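Local coordinates for protein transcriptional regulator, BadM/Rrf2 family (Thermincola potens, PDB 4CIC) that probably binds DNA as a winged helix-turn-helix transcription factor of the Rrf2 family, an IscR-type regulator linked to iron-sulfur cluster biogenesis, at residues G11-Q16 with Q39-P44. The protein carries 3 engineered substitutions. Residues are numbered along the deposited sequence; the frame is centred on the assembly and turned at random.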
# COMPACT_ATOMS: atom_id res chain seq x y z
N GLY A 11 -4.57 7.18 -8.94
CA GLY A 11 -4.64 7.69 -7.58
C GLY A 11 -3.90 9.00 -7.50
O GLY A 11 -4.38 9.98 -6.90
N HIS A 12 -2.74 9.03 -8.12
CA HIS A 12 -1.90 10.20 -8.01
C HIS A 12 -2.57 11.36 -8.73
O HIS A 12 -2.70 12.46 -8.16
CB HIS A 12 -0.49 9.96 -8.54
CG HIS A 12 0.43 11.09 -8.25
ND1 HIS A 12 0.77 11.46 -6.97
CD2 HIS A 12 1.03 11.99 -9.07
CE1 HIS A 12 1.56 12.53 -7.01
NE2 HIS A 12 1.74 12.86 -8.28
N TYR A 13 -3.02 11.15 -9.96
CA TYR A 13 -3.66 12.26 -10.68
C TYR A 13 -5.04 12.63 -10.12
O TYR A 13 -5.42 13.82 -10.15
CB TYR A 13 -3.70 11.98 -12.19
CG TYR A 13 -2.31 11.86 -12.79
CD1 TYR A 13 -1.19 12.32 -12.10
CD2 TYR A 13 -2.11 11.29 -14.03
CE1 TYR A 13 0.09 12.22 -12.64
CE2 TYR A 13 -0.83 11.17 -14.57
CZ TYR A 13 0.26 11.64 -13.87
OH TYR A 13 1.52 11.53 -14.40
N GLY A 14 -5.78 11.65 -9.61
CA GLY A 14 -7.07 11.91 -8.99
C GLY A 14 -6.94 12.86 -7.81
O GLY A 14 -7.64 13.91 -7.71
N VAL A 15 -6.01 12.54 -6.93
CA VAL A 15 -5.76 13.39 -5.77
C VAL A 15 -5.15 14.73 -6.18
O VAL A 15 -5.56 15.76 -5.64
CB VAL A 15 -4.91 12.66 -4.72
CG1 VAL A 15 -4.61 13.58 -3.53
CG2 VAL A 15 -5.67 11.44 -4.25
N GLN A 16 -4.21 14.74 -7.12
CA GLN A 16 -3.65 16.02 -7.56
C GLN A 16 -4.73 16.94 -8.10
O GLN A 16 -4.72 18.14 -7.83
CB GLN A 16 -2.60 15.85 -8.66
CG GLN A 16 -1.23 15.46 -8.16
CD GLN A 16 -0.21 15.46 -9.29
OE1 GLN A 16 -0.08 14.49 -10.03
NE2 GLN A 16 0.51 16.57 -9.43
N GLN A 39 -0.65 21.15 -12.90
CA GLN A 39 -0.30 19.88 -12.28
C GLN A 39 0.54 18.97 -13.15
O GLN A 39 0.96 17.89 -12.72
CB GLN A 39 -1.56 19.14 -11.81
CG GLN A 39 -2.38 19.91 -10.77
CD GLN A 39 -1.56 20.32 -9.56
OE1 GLN A 39 -0.66 19.61 -9.13
NE2 GLN A 39 -1.88 21.48 -9.01
N GLY A 40 0.79 19.39 -14.39
CA GLY A 40 1.55 18.59 -15.33
C GLY A 40 0.83 17.29 -15.63
O GLY A 40 1.40 16.21 -15.53
N LEU A 41 -0.45 17.40 -15.99
CA LEU A 41 -1.25 16.23 -16.31
C LEU A 41 -1.68 16.28 -17.76
O LEU A 41 -1.82 17.36 -18.33
CB LEU A 41 -2.51 16.17 -15.45
CG LEU A 41 -2.29 16.48 -13.97
CD1 LEU A 41 -3.62 16.49 -13.24
CD2 LEU A 41 -1.33 15.47 -13.35
N SER A 42 -1.91 15.11 -18.35
CA SER A 42 -2.39 15.07 -19.72
C SER A 42 -3.87 15.41 -19.69
O SER A 42 -4.62 14.86 -18.89
CB SER A 42 -2.17 13.69 -20.34
OG SER A 42 -3.39 13.13 -20.80
N GLU A 43 -4.28 16.34 -20.54
CA GLU A 43 -5.69 16.74 -20.59
C GLU A 43 -6.68 15.60 -20.88
O GLU A 43 -7.71 15.52 -20.22
CB GLU A 43 -5.92 17.89 -21.58
CG GLU A 43 -5.43 19.23 -21.10
CD GLU A 43 -5.92 20.36 -21.98
OE1 GLU A 43 -7.05 20.25 -22.52
OE2 GLU A 43 -5.19 21.36 -22.13
N PRO A 44 -6.37 14.72 -21.87
CA PRO A 44 -7.31 13.62 -22.13
C PRO A 44 -7.52 12.74 -20.91
O PRO A 44 -8.64 12.29 -20.65
CB PRO A 44 -6.62 12.83 -23.24
CG PRO A 44 -5.73 13.81 -23.90
CD PRO A 44 -5.27 14.74 -22.84
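Leu41 lays one of its two methyls on the ring of Tyr13. CD2 sits over a face of the phenol, displaced toward the CD1-CE1 side, and its distance of 3.7 Å from the centroid of the Tyr13 ring makes this a CH-pi contact. The closest approach is 3.4 Å, between Leu41 CD2 and Tyr13 CD1. The same methyl also meets the amide of Gln16, whose OE1 lies 3.7 Å from Leu41 CD2, so a single branch of the leucine serves two residues of helix 9-23. Tyr13 CG stands beside its own backbone N and anti to the carbonyl carbon (chi1 -62°), which places the ring beside Leu41.

One helical turn along, the two glutamines meet by their amides. Gln16 runs out extended beyond CG and directs NE2 at Gln39 OE1, 3.3 Å away; with an N-H...O angle of 132° the hydrogen bond is weak, and the amide planes stand nearly perpendicular, 85° apart. Gln39 bends at chi2, and its own NE2 is hydrogen-bonded to Asp20, further along helix 9-23, which probably helps to fix the amide, with OE1 on the Gln16 side.

Behind these contacts, Gly40 takes positive phi and ends helix 32-39, the chain runs extended through Leu41, and Ser42 N-caps helix 43-55 through OG to Tyr45 N. On the dimer side, Thr113 of the second subunit packs against Gln16, while His12 ND1 hydrogen-bonds Trp117 NE1 of that subunit. Helix 9-23 thus packs against the short turn joining helices 32-39 and 43-55, the helix-turn-helix unit of the winged DNA-binding fold found in Rrf2 regulators.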